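Local coordinates for protein transcriptional regulator, GntR family (Thermotoga maritima, PDB 3SXK) that probably binds specific DNA sites to regulate transcription, this chain being its C-terminal, zinc-binding, all-helical FCD domain without the DNA-binding part, at residues I54-D59 and L88-N93; L62-I67 and S77-I82. The protein carries 3 engineered substitutions. All coordinates share one frame; numbering follows the deposited sequence.

Contact 1: residues I54-D59 and L88-N93; sequences IFDDSD and LVRHLN. With ZN (zinc ion), chain E.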
loop_
_atom_site.group_PDB
_atom_site.type_symbol
_atom_site.label_atom_id
_atom_site.label_comp_id
_atom_site.label_asym_id
_atom_site.label_seq_id
_atom_site.Cartn_x
_atom_site.Cartn_y
_atom_site.Cartn_z
ATOM N N ILE A 54 24.727 -6.078 -13.125
ATOM C CA ILE A 54 23.566 -6.864 -12.837
ATOM C C ILE A 54 22.491 -5.983 -12.216
ATOM O O ILE A 54 21.327 -6.033 -12.567
ATOM C CB ILE A 54 23.924 -7.990 -11.827
ATOM C CG1 ILE A 54 25.050 -8.875 -12.346
ATOM C CG2 ILE A 54 22.778 -8.857 -11.612
ATOM C CD1 ILE A 54 25.917 -8.284 -13.430
ATOM N N PHE A 55 22.988 -5.515 -11.222
ATOM C CA PHE A 55 22.067 -4.926 -10.256
ATOM C C PHE A 55 21.064 -3.871 -10.759
ATOM O O PHE A 55 19.878 -4.091 -10.610
ATOM C CB PHE A 55 22.799 -4.386 -9.024
ATOM C CG PHE A 55 21.853 -3.797 -7.992
ATOM C CD1 PHE A 55 21.288 -4.601 -6.990
ATOM C CD2 PHE A 55 21.507 -2.464 -8.033
ATOM C CE1 PHE A 55 20.414 -4.039 -6.055
ATOM C CE2 PHE A 55 20.616 -1.909 -7.093
ATOM C CZ PHE A 55 20.087 -2.705 -6.106
ATOM N N ASP A 56 21.484 -2.733 -11.297
ATOM C CA ASP A 56 20.503 -1.627 -11.413
ATOM C C ASP A 56 19.268 -1.947 -12.255
ATOM O O ASP A 56 18.072 -1.628 -11.895
ATOM C CB ASP A 56 21.167 -0.407 -12.031
ATOM C CG ASP A 56 22.021 0.323 -11.029
ATOM O OD1 ASP A 56 23.256 0.399 -11.251
ATOM O OD2 ASP A 56 21.445 0.769 -9.995
ATOM N N ASP A 57 19.614 -2.487 -13.423
ATOM C CA ASP A 57 18.700 -3.075 -14.386
ATOM C C ASP A 57 17.810 -4.180 -13.781
ATOM O O ASP A 57 16.549 -4.022 -13.813
ATOM C CB ASP A 57 19.591 -3.569 -15.547
ATOM C CG ASP A 57 18.832 -4.147 -16.737
ATOM O OD1 ASP A 57 17.583 -4.132 -16.637
ATOM O OD2 ASP A 57 19.407 -4.611 -17.739
ATOM N N SER A 58 18.413 -5.244 -13.207
ATOM C CA SER A 58 17.564 -6.324 -12.651
ATOM C C SER A 58 16.733 -5.826 -11.465
ATOM O O SER A 58 15.597 -6.264 -11.295
ATOM C CB SER A 58 18.342 -7.586 -12.212
ATOM O OG SER A 58 19.260 -7.311 -11.163
ATOM N N ASP A 59 17.281 -4.931 -10.649
ATOM C CA ASP A 59 16.610 -4.476 -9.436
ATOM C C ASP A 59 15.336 -3.679 -9.771
ATOM O O ASP A 59 14.234 -4.002 -9.267
ATOM C CB ASP A 59 17.554 -3.594 -8.601
ATOM C CG ASP A 59 16.866 -3.021 -7.378
ATOM O OD1 ASP A 59 16.443 -3.825 -6.536
ATOM O OD2 ASP A 59 16.665 -1.772 -7.291
ATOM N N LEU A 88 16.756 7.422 -5.708
ATOM C CA LEU A 88 17.703 8.185 -4.859
ATOM C C LEU A 88 18.117 7.341 -3.669
ATOM O O LEU A 88 19.286 7.138 -3.400
ATOM C CB LEU A 88 17.109 9.500 -4.387
ATOM C CG LEU A 88 17.905 10.455 -3.492
ATOM C CD1 LEU A 88 17.260 11.770 -3.375
ATOM C CD2 LEU A 88 18.228 9.937 -2.111
ATOM N N VAL A 89 17.135 6.810 -2.959
ATOM C CA VAL A 89 17.421 6.070 -1.750
ATOM C C VAL A 89 18.251 4.826 -2.043
ATOM O O VAL A 89 19.186 4.493 -1.284
ATOM C CB VAL A 89 16.131 5.782 -0.951
ATOM C CG1 VAL A 89 16.372 4.800 0.176
ATOM C CG2 VAL A 89 15.570 7.115 -0.437
ATOM N N ARG A 90 17.960 4.126 -3.135
ATOM C CA ARG A 90 18.762 2.941 -3.421
ATOM C C ARG A 90 20.220 3.297 -3.708
ATOM O O ARG A 90 21.123 2.486 -3.423
ATOM C CB ARG A 90 18.161 2.068 -4.508
ATOM C CG ARG A 90 18.238 2.552 -5.854
ATOM C CD ARG A 90 17.499 1.562 -6.836
ATOM N NE ARG A 90 17.639 2.100 -8.180
ATOM C CZ ARG A 90 17.690 1.403 -9.314
ATOM N NH1 ARG A 90 17.532 0.091 -9.333
ATOM N NH2 ARG A 90 17.798 2.034 -10.462
ATOM N N HIS A 91 20.428 4.483 -4.223
ATOM C CA HIS A 91 21.788 4.910 -4.568
ATOM C C HIS A 91 22.596 5.384 -3.359
ATOM O O HIS A 91 23.827 5.655 -3.474
ATOM C CB HIS A 91 21.780 5.987 -5.664
ATOM C CG HIS A 91 21.681 5.419 -7.043
ATOM N ND1 HIS A 91 20.478 5.104 -7.647
ATOM C CD2 HIS A 91 22.647 5.031 -7.916
ATOM C CE1 HIS A 91 20.704 4.609 -8.847
ATOM N NE2 HIS A 91 22.005 4.542 -9.028
ATOM N N LEU A 92 21.948 5.517 -2.208
ATOM C CA LEU A 92 22.615 6.043 -1.020
ATOM C C LEU A 92 23.646 5.097 -0.486
ATOM O O LEU A 92 24.611 5.541 0.129
ATOM C CB LEU A 92 21.635 6.359 0.096
ATOM C CG LEU A 92 20.757 7.575 -0.130
ATOM C CD1 LEU A 92 19.677 7.637 0.956
ATOM C CD2 LEU A 92 21.540 8.907 -0.190
ATOM N N ASN A 93 23.434 3.800 -0.701
ATOM C CA ASN A 93 24.321 2.800 -0.158
ATOM C C ASN A 93 24.392 1.635 -1.115
ATOM O O ASN A 93 23.402 0.991 -1.395
ATOM C CB ASN A 93 23.837 2.357 1.208
ATOM C CG ASN A 93 24.823 1.479 1.906
ATOM O OD1 ASN A 93 25.962 1.902 2.162
ATOM N ND2 ASN A 93 24.435 0.243 2.181
HETATM ZN ZN ZN E . 23.043 3.878 -10.615
HETATM O O HOH W 1 17.523 1.045 -12.999
HETATM O O HOH W 2 21.134 2.953 -11.618
HETATM O O HOH W 3 24.054 1.996 -10.080
#
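Arg90 reaches across to Asp56 and Asp59 with its guanidinium group. Arg90 NH1 donates to the anti lone pair of Asp59 OD2 at 2.9 Å, the two planes only 27° apart. Arg90 NH1 also donates to Asp56 O at 3.1 Å, on a lone pair in the carbonyl plane and nearly straight (168°). Water 1 links the same carbonyl to Arg90 NH2. Asp56 OD2 lies over one guanidinium face, toward the rim, the carboxylate turned steeply (74°). Asp56 OD2 is 3.9 Å from Arg90 NH2, a long salt bridge in which no N-H points at the oxygen. His91 NE2 binds a zinc ion at 2.0 Å, as do waters 2 and 3. Asp56, a known ligand of this site, here keeps OD1 3.5 Å from the zinc. Further out, the Asp87 side chain pairs with Arg90 NE and its backbone O accepts from His91 ND1. The extended Arg90 chain from CG to NE carries the guanidinium over to helix 51-68. With an alanine in place of Arg90, Asp59 OD2 and the Asp56 carbonyl would probably lose the donor they share. Asp59 belongs to the second zinc site, so the arginine probably offsets negative charge between two metals.

Contact 2: residues L62-I67 and S77-I82; sequences LHKLFI and SLYEKI. With ZN (zinc ion), chain D.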
loop_
_atom_site.group_PDB
_atom_site.type_symbol
_atom_site.label_atom_id
_atom_site.label_comp_id
_atom_site.label_asym_id
_atom_site.label_seq_id
_atom_site.Cartn_x
_atom_site.Cartn_y
_atom_site.Cartn_z
ATOM N N LEU A 62 12.655 -6.018 -11.270
ATOM C CA LEU A 62 12.023 -6.956 -10.338
ATOM C C LEU A 62 10.973 -6.258 -9.474
ATOM O O LEU A 62 9.815 -6.732 -9.384
ATOM C CB LEU A 62 13.080 -7.621 -9.461
ATOM C CG LEU A 62 12.556 -8.629 -8.431
ATOM C CD1 LEU A 62 11.806 -9.781 -9.091
ATOM C CD2 LEU A 62 13.690 -9.187 -7.587
ATOM N N HIS A 63 11.350 -5.142 -8.858
ATOM C CA HIS A 63 10.429 -4.396 -8.022
ATOM C C HIS A 63 9.258 -3.819 -8.834
ATOM O O HIS A 63 8.095 -3.836 -8.365
ATOM C CB HIS A 63 11.190 -3.330 -7.236
ATOM C CG HIS A 63 12.099 -3.897 -6.184
ATOM N ND1 HIS A 63 11.647 -4.305 -4.948
ATOM C CD2 HIS A 63 13.444 -4.092 -6.173
ATOM C CE1 HIS A 63 12.659 -4.764 -4.231
ATOM N NE2 HIS A 63 13.762 -4.617 -4.949
ATOM N N LYS A 64 9.533 -3.309 -10.029
ATOM C CA LYS A 64 8.469 -2.765 -10.863
ATOM C C LYS A 64 7.538 -3.861 -11.368
ATOM O O LYS A 64 6.365 -3.574 -11.608
ATOM C CB LYS A 64 9.012 -1.943 -12.025
ATOM C CG LYS A 64 9.434 -0.539 -11.563
ATOM C CD LYS A 64 9.647 0.392 -12.712
ATOM C CE LYS A 64 9.831 1.824 -12.187
ATOM N NZ LYS A 64 10.323 2.702 -13.263
ATOM N N LEU A 65 8.053 -5.076 -11.595
ATOM C CA LEU A 65 7.217 -6.205 -12.000
ATOM C C LEU A 65 6.112 -6.488 -11.002
ATOM O O LEU A 65 4.970 -6.736 -11.395
ATOM C CB LEU A 65 8.039 -7.491 -12.200
ATOM C CG LEU A 65 7.244 -8.787 -12.295
ATOM C CD1 LEU A 65 6.465 -8.765 -13.570
ATOM C CD2 LEU A 65 8.162 -9.955 -12.228
ATOM N N PHE A 66 6.433 -6.459 -9.714
ATOM C CA PHE A 66 5.454 -6.775 -8.702
ATOM C C PHE A 66 4.256 -5.802 -8.864
ATOM O O PHE A 66 3.099 -6.216 -8.818
ATOM C CB PHE A 66 6.037 -6.676 -7.305
ATOM C CG PHE A 66 7.206 -7.625 -7.037
ATOM C CD1 PHE A 66 7.372 -8.812 -7.730
ATOM C CD2 PHE A 66 8.177 -7.244 -6.135
ATOM C CE1 PHE A 66 8.490 -9.627 -7.453
ATOM C CE2 PHE A 66 9.244 -8.043 -5.857
ATOM C CZ PHE A 66 9.390 -9.234 -6.519
ATOM N N ILE A 67 4.591 -4.527 -9.007
ATOM C CA ILE A 67 3.579 -3.449 -9.161
ATOM C C ILE A 67 2.792 -3.643 -10.458
ATOM O O ILE A 67 1.558 -3.569 -10.474
ATOM C CB ILE A 67 4.272 -2.073 -9.118
ATOM C CG1 ILE A 67 5.024 -1.872 -7.780
ATOM C CG2 ILE A 67 3.315 -0.947 -9.431
ATOM C CD1 ILE A 67 4.168 -1.777 -6.545
ATOM N N SER A 77 0.801 4.074 -11.509
ATOM C CA SER A 77 1.164 5.471 -11.684
ATOM C C SER A 77 1.710 6.103 -10.411
ATOM O O SER A 77 2.648 6.938 -10.491
ATOM C CB SER A 77 0.014 6.302 -12.291
ATOM O OG SER A 77 -1.024 6.494 -11.370
ATOM N N LEU A 78 1.206 5.688 -9.246
ATOM C CA LEU A 78 1.725 6.203 -7.981
ATOM C C LEU A 78 3.172 5.707 -7.751
ATOM O O LEU A 78 4.002 6.451 -7.249
ATOM C CB LEU A 78 0.844 5.774 -6.810
ATOM C CG LEU A 78 -0.545 6.414 -6.745
ATOM C CD1 LEU A 78 -1.331 5.784 -5.621
ATOM C CD2 LEU A 78 -0.453 7.906 -6.517
ATOM N N TYR A 79 3.466 4.467 -8.127
ATOM C CA TYR A 79 4.799 3.905 -7.965
ATOM C C TYR A 79 5.745 4.661 -8.906
ATOM O O TYR A 79 6.892 5.020 -8.549
ATOM C CB TYR A 79 4.784 2.404 -8.235
ATOM C CG TYR A 79 6.051 1.713 -7.737
ATOM C CD1 TYR A 79 6.186 1.353 -6.407
ATOM C CD2 TYR A 79 7.053 1.379 -8.614
ATOM C CE1 TYR A 79 7.342 0.703 -5.940
ATOM C CE2 TYR A 79 8.205 0.735 -8.155
ATOM C CZ TYR A 79 8.336 0.403 -6.844
ATOM O OH TYR A 79 9.470 -0.285 -6.427
ATOM N N GLU A 80 5.282 4.915 -10.119
ATOM C CA GLU A 80 6.082 5.717 -11.045
ATOM C C GLU A 80 6.362 7.131 -10.511
ATOM O O GLU A 80 7.504 7.626 -10.619
ATOM C CB GLU A 80 5.478 5.741 -12.432
ATOM C CG GLU A 80 6.503 6.123 -13.533
ATOM C CD GLU A 80 7.569 5.037 -13.775
ATOM O OE1 GLU A 80 7.200 3.835 -13.832
ATOM O OE2 GLU A 80 8.762 5.395 -13.866
ATOM N N LYS A 81 5.381 7.738 -9.861
ATOM C CA LYS A 81 5.514 9.087 -9.291
ATOM C C LYS A 81 6.645 9.106 -8.251
ATOM O O LYS A 81 7.396 10.078 -8.197
ATOM C CB LYS A 81 4.205 9.565 -8.618
ATOM C CG LYS A 81 4.288 10.973 -8.016
ATOM C CD LYS A 81 3.197 11.296 -6.978
ATOM C CE LYS A 81 3.600 12.507 -6.105
ATOM N NZ LYS A 81 4.742 12.237 -5.128
ATOM N N ILE A 82 6.742 8.046 -7.440
ATOM C CA ILE A 82 7.718 7.990 -6.349
ATOM C C ILE A 82 9.079 7.351 -6.799
ATOM O O ILE A 82 10.014 7.246 -6.007
ATOM C CB ILE A 82 7.212 7.303 -5.063
ATOM C CG1 ILE A 82 6.909 5.819 -5.277
ATOM C CG2 ILE A 82 5.996 8.043 -4.537
ATOM C CD1 ILE A 82 6.621 5.056 -3.952
HETATM ZN ZN ZN D . 15.675 -5.019 -4.288
#
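Ile67 packs on the face of Tyr79 and makes most of the apolar contact. CG1 of Ile67 lies over the centre of the Tyr79 ring, 3.7 Å from the centroid and 11° off the ring normal. This is a CH-pi contact. CD1 of Ile67 lies 3.7 Å from Tyr79 CD1, and CG2 rests against Tyr79 CB at 3.8 Å. With chi1 at -165°, CG of Tyr79 points opposite the backbone N and the ring reaches helix 51-68. Lys64 meets the same ring at its edge, with CG 3.8 Å from CE2. The charged pair lies on the exposed side, at Glu80. Lys64 NZ makes a salt bridge to Glu80 OE2 at 3.2 Å, on the syn side of the carboxylate, and a weak bond to OE1. Glu60 is a second anionic partner of NZ, and Trp83 gives it a cation-pi contact. The polar end of the ring approaches the metal ligand: Tyr79 OH is 3.6 Å from His63 CB. Glu19 accepts from both Tyr79 OH and His63 ND1, a second shell that probably helps to fix the imidazole's rotation. His63 NE2 binds zinc at 2.1 Å. The two helix segments run nearly antiparallel, at 152°. They form a helical hairpin of the FCD domain, a member of the FadR C-terminal clan, beside the zinc site of Asp59, His63, His103 and His125.

In the fold
From the N terminus, helix 5-25 comes first and supplies Glu19, which hydrogen-bonds the zinc ligand His63. Helix 51-68 then carries the first segments of both contacts, 54-59 followed by 62-67. The chain turns and comes back along helix 73-91, which carries 77-82 and then 88-93. Contact 2 closes the shorter loop, near the turn. Contact 1 closes the longer loop around it, so the two nest and do not cross. Their centres lie about 14 Å apart. Together they join the two helices at both ends of one hairpin. Helices 96-111 and 115-135 follow and bring His103 and His125 to the zinc held by His63.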